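Local coordinates for protein transcriptional regulator, GntR family (Ralstonia eutropha, PDB 3IHU) that probably binds DNA as a GntR-family transcription factor, joining a winged-helix domain to an all-helical FCD domain, at residues Phe137-Leu148 and Arg179-Ala190. Sequence-based numbering, arbitrary orientation. Where two conformers were deposited one is given.
Sequences FSNARRHFYRTL and RQMRLDDYRRIA
F137 lies opposite R179, and F144 opposite Y186, on two helical segments that run nearly parallel at 22°, their axes 12.0 Å apart at closest approach, a wide spacing filled by large side chains. With CG anti to the backbone N (chi1 -172°), the F137 ring is carried across the gap as a knob into the hole lined by R179, R182, L183 and Y186. The flexible arm of R179 lies across one ring face, CD 3.5 Å from the F137 ring centroid in a CH-pi contact, while NH2 of R182 meets the ring edge 3.7 Å from F137 CE2. Y186 is the answering knob, among F137, R141, F144 and Y145. The F144 ring meets it obliquely, planes at 53°, and reaches on to I189 and to A190, whose small CB lies at the ring's edge. Tyrosine suits this buried place because its hydroxyl is satisfied: R182 NH2 donates to Y186 OH (3.1 Å), and a water links Y186 OH to Y145 OH. A second water joins R182 NH2 to S138 OG. R141 lays its methylene CD 3.3 Å from Y186 OH, its guanidinium being paired with E30, and R182 NH1 binds the carbonyl of L175. Such parallel, knobs-into-holes packing of helices 134-152 and 179-195 belongs to the core of the FCD domain's helical bundle.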
# COMPACT_ATOMS: atom_id res chain seq x y z
N PHE A 137 2.31 4.22 -11.89
CA PHE A 137 1.74 2.92 -11.55
C PHE A 137 1.42 2.93 -10.06
O PHE A 137 0.34 2.52 -9.67
CB PHE A 137 2.69 1.77 -11.89
CG PHE A 137 2.07 0.41 -11.74
CD1 PHE A 137 1.31 -0.13 -12.73
CD2 PHE A 137 2.24 -0.33 -10.56
CE1 PHE A 137 0.72 -1.38 -12.57
CE2 PHE A 137 1.67 -1.55 -10.40
CZ PHE A 137 0.90 -2.09 -11.41
N SER A 138 2.35 3.42 -9.25
CA SER A 138 2.12 3.47 -7.80
C SER A 138 0.93 4.32 -7.46
O SER A 138 0.17 3.97 -6.55
CB SER A 138 3.31 4.02 -7.03
OG SER A 138 4.32 3.07 -7.00
N ASN A 139 0.74 5.40 -8.20
CA ASN A 139 -0.36 6.33 -7.90
C ASN A 139 -1.68 5.69 -8.33
O ASN A 139 -2.69 5.85 -7.66
CB ASN A 139 -0.21 7.72 -8.60
CG ASN A 139 1.09 8.49 -8.23
OD1 ASN A 139 1.69 8.30 -7.18
ND2 ASN A 139 1.51 9.38 -9.12
N ALA A 140 -1.69 5.01 -9.47
CA ALA A 140 -2.92 4.36 -9.90
C ALA A 140 -3.19 3.18 -8.95
O ALA A 140 -4.31 2.89 -8.65
CB ALA A 140 -2.85 3.88 -11.38
N ARG A 141 -2.15 2.51 -8.46
CA ARG A 141 -2.33 1.46 -7.46
C ARG A 141 -3.04 2.02 -6.23
O ARG A 141 -4.06 1.47 -5.77
CB ARG A 141 -1.02 0.79 -7.08
CG ARG A 141 -1.25 -0.44 -6.09
CD ARG A 141 -0.04 -0.71 -5.22
NE ARG A 141 0.25 0.38 -4.29
CZ ARG A 141 -0.48 0.68 -3.21
NH1 ARG A 141 -1.61 0.04 -2.91
NH2 ARG A 141 -0.11 1.70 -2.45
N ARG A 142 -2.52 3.11 -5.69
CA ARG A 142 -3.14 3.72 -4.53
C ARG A 142 -4.62 4.03 -4.82
O ARG A 142 -5.49 3.71 -3.99
CB ARG A 142 -2.34 4.94 -4.04
CG ARG A 142 -2.44 5.20 -2.53
CD ARG A 142 -1.36 6.17 -1.97
NE ARG A 142 -0.00 5.61 -1.94
CZ ARG A 142 0.49 4.81 -0.99
NH1 ARG A 142 -0.25 4.43 0.04
NH2 ARG A 142 1.74 4.37 -1.09
N HIS A 143 -4.93 4.63 -5.98
CA HIS A 143 -6.30 4.93 -6.34
C HIS A 143 -7.23 3.70 -6.43
O HIS A 143 -8.39 3.74 -6.01
CB HIS A 143 -6.30 5.70 -7.70
CG HIS A 143 -7.65 6.19 -8.09
ND1 HIS A 143 -8.45 6.92 -7.23
CD2 HIS A 143 -8.34 6.07 -9.25
CE1 HIS A 143 -9.58 7.22 -7.84
NE2 HIS A 143 -9.54 6.72 -9.07
N PHE A 144 -6.71 2.63 -6.99
CA PHE A 144 -7.41 1.36 -7.07
C PHE A 144 -7.81 0.88 -5.66
O PHE A 144 -8.98 0.59 -5.41
CB PHE A 144 -6.46 0.35 -7.71
CG PHE A 144 -7.01 -1.01 -7.84
CD1 PHE A 144 -8.12 -1.23 -8.60
CD2 PHE A 144 -6.38 -2.08 -7.25
CE1 PHE A 144 -8.60 -2.52 -8.77
CE2 PHE A 144 -6.86 -3.37 -7.42
CZ PHE A 144 -7.98 -3.57 -8.19
N TYR A 145 -6.83 0.86 -4.75
CA TYR A 145 -7.07 0.41 -3.37
C TYR A 145 -8.05 1.31 -2.68
O TYR A 145 -8.97 0.83 -2.01
CB TYR A 145 -5.76 0.34 -2.58
CG TYR A 145 -5.02 -0.95 -2.77
CD1 TYR A 145 -4.50 -1.32 -3.98
CD2 TYR A 145 -4.80 -1.82 -1.68
CE1 TYR A 145 -3.83 -2.51 -4.15
CE2 TYR A 145 -4.14 -3.02 -1.85
CZ TYR A 145 -3.65 -3.35 -3.07
OH TYR A 145 -2.99 -4.52 -3.17
N ARG A 146 -7.88 2.62 -2.82
CA ARG A 146 -8.82 3.54 -2.20
C ARG A 146 -10.27 3.37 -2.71
O ARG A 146 -11.24 3.40 -1.94
CB ARG A 146 -8.33 5.00 -2.35
CG ARG A 146 -9.37 6.08 -2.02
CD ARG A 146 -10.00 5.96 -0.62
NE ARG A 146 -8.98 5.88 0.45
CZ ARG A 146 -8.50 6.91 1.16
NH1 ARG A 146 -8.92 8.15 0.93
NH2 ARG A 146 -7.59 6.69 2.10
N THR A 147 -10.43 3.13 -4.00
CA THR A 147 -11.77 2.89 -4.56
C THR A 147 -12.34 1.62 -3.97
O THR A 147 -13.52 1.59 -3.55
CB THR A 147 -11.72 2.84 -6.10
OG1 THR A 147 -10.94 3.95 -6.57
CG2 THR A 147 -13.06 2.92 -6.69
N LEU A 148 -11.52 0.57 -3.87
CA LEU A 148 -12.00 -0.65 -3.26
C LEU A 148 -12.46 -0.35 -1.84
O LEU A 148 -13.49 -0.88 -1.39
CB LEU A 148 -10.96 -1.78 -3.26
CG LEU A 148 -10.58 -2.36 -4.62
CD1 LEU A 148 -9.40 -3.33 -4.43
CD2 LEU A 148 -11.85 -3.01 -5.32
N ARG A 179 5.90 -5.94 -11.47
CA ARG A 179 4.72 -5.18 -11.94
C ARG A 179 3.82 -5.92 -12.96
O ARG A 179 2.59 -5.78 -12.94
CB ARG A 179 5.18 -3.88 -12.55
CG ARG A 179 4.05 -2.98 -12.85
CD ARG A 179 4.50 -1.61 -13.26
NE ARG A 179 5.43 -1.01 -12.32
CZ ARG A 179 6.65 -0.57 -12.67
NH1 ARG A 179 7.06 -0.69 -13.92
NH2 ARG A 179 7.47 -0.01 -11.77
N GLN A 180 4.42 -6.69 -13.86
CA GLN A 180 3.61 -7.48 -14.79
C GLN A 180 2.64 -8.37 -14.02
O GLN A 180 1.46 -8.34 -14.26
CB GLN A 180 4.49 -8.33 -15.69
CG GLN A 180 5.41 -7.45 -16.54
CD GLN A 180 6.32 -8.23 -17.48
OE1 GLN A 180 7.54 -8.36 -17.24
NE2 GLN A 180 5.76 -8.70 -18.57
N MSE A 181 3.16 -9.15 -13.07
CA MSE A 181 2.36 -10.10 -12.29
C MSE A 181 1.34 -9.34 -11.44
O MSE A 181 0.17 -9.73 -11.31
CB MSE A 181 3.29 -10.96 -11.39
CG MSE A 181 2.62 -11.86 -10.35
SE MSE A 181 3.86 -12.43 -8.94
CE MSE A 181 3.89 -10.78 -7.88
N ARG A 182 1.79 -8.24 -10.84
CA ARG A 182 0.91 -7.49 -9.96
C ARG A 182 -0.27 -6.92 -10.75
O ARG A 182 -1.39 -6.92 -10.29
CB ARG A 182 1.68 -6.41 -9.19
CG ARG A 182 2.76 -7.01 -8.25
CD ARG A 182 3.77 -5.95 -7.74
NE ARG A 182 3.04 -4.78 -7.27
CZ ARG A 182 3.39 -3.52 -7.44
NH1 ARG A 182 4.51 -3.20 -8.08
NH2 ARG A 182 2.60 -2.58 -6.99
N LEU A 183 -0.02 -6.41 -11.94
CA LEU A 183 -1.10 -5.84 -12.75
C LEU A 183 -2.17 -6.90 -13.06
O LEU A 183 -3.39 -6.66 -12.94
CB LEU A 183 -0.55 -5.30 -14.06
CG LEU A 183 -1.63 -4.91 -15.06
CD1 LEU A 183 -2.43 -3.68 -14.54
CD2 LEU A 183 -1.01 -4.67 -16.45
N ASP A 184 -1.73 -8.09 -13.46
CA ASP A 184 -2.66 -9.19 -13.69
C ASP A 184 -3.46 -9.49 -12.45
O ASP A 184 -4.68 -9.69 -12.50
CB ASP A 184 -1.99 -10.48 -14.09
CG ASP A 184 -3.00 -11.47 -14.61
OD1 ASP A 184 -3.64 -11.13 -15.62
OD2 ASP A 184 -3.22 -12.52 -13.98
N ASP A 185 -2.78 -9.50 -11.30
CA ASP A 185 -3.48 -9.71 -10.06
C ASP A 185 -4.58 -8.65 -9.79
O ASP A 185 -5.69 -8.96 -9.28
CB ASP A 185 -2.46 -9.74 -8.88
CG ASP A 185 -1.57 -10.96 -8.89
OD1 ASP A 185 -1.80 -11.86 -9.72
OD2 ASP A 185 -0.63 -11.03 -8.06
N TYR A 186 -4.24 -7.39 -10.03
CA TYR A 186 -5.15 -6.32 -9.77
C TYR A 186 -6.33 -6.37 -10.74
O TYR A 186 -7.45 -6.04 -10.38
CB TYR A 186 -4.49 -4.95 -9.91
CG TYR A 186 -3.33 -4.64 -8.99
CD1 TYR A 186 -3.32 -5.08 -7.69
CD2 TYR A 186 -2.27 -3.88 -9.43
CE1 TYR A 186 -2.29 -4.78 -6.84
CE2 TYR A 186 -1.21 -3.57 -8.58
CZ TYR A 186 -1.24 -4.03 -7.28
OH TYR A 186 -0.20 -3.79 -6.41
N ARG A 187 -6.06 -6.76 -11.98
CA ARG A 187 -7.11 -6.99 -12.93
C ARG A 187 -8.04 -8.09 -12.46
O ARG A 187 -9.23 -7.93 -12.60
CB ARG A 187 -6.54 -7.30 -14.30
CG ARG A 187 -5.86 -6.10 -14.87
CD ARG A 187 -5.09 -6.47 -16.13
NE ARG A 187 -5.99 -6.36 -17.24
CZ ARG A 187 -5.62 -6.16 -18.49
NH1 ARG A 187 -4.32 -6.08 -18.83
NH2 ARG A 187 -6.58 -6.05 -19.40
N ARG A 188 -7.51 -9.20 -11.93
CA ARG A 188 -8.38 -10.29 -11.46
C ARG A 188 -9.23 -9.82 -10.25
O ARG A 188 -10.41 -10.20 -10.13
CB ARG A 188 -7.59 -11.57 -11.10
CG ARG A 188 -6.92 -12.24 -12.32
CD ARG A 188 -5.72 -13.19 -11.98
NE ARG A 188 -5.35 -13.98 -13.16
CZ ARG A 188 -5.92 -15.14 -13.51
NH1 ARG A 188 -6.85 -15.73 -12.76
NH2 ARG A 188 -5.53 -15.75 -14.64
N ILE A 189 -8.62 -9.02 -9.35
CA ILE A 189 -9.36 -8.48 -8.22
C ILE A 189 -10.56 -7.66 -8.74
O ILE A 189 -11.68 -7.89 -8.32
CB ILE A 189 -8.51 -7.62 -7.26
CG1 ILE A 189 -7.50 -8.48 -6.49
CG2 ILE A 189 -9.44 -6.84 -6.29
CD1 ILE A 189 -6.37 -7.71 -5.81
N ALA A 190 -10.30 -6.70 -9.63
CA ALA A 190 -11.35 -5.84 -10.17
C ALA A 190 -12.46 -6.67 -10.80
O ALA A 190 -13.62 -6.49 -10.46
CB ALA A 190 -10.80 -4.90 -11.18
O HOH W 1 3.20 0.19 -6.87
O HOH W 2 -0.36 -4.37 -4.00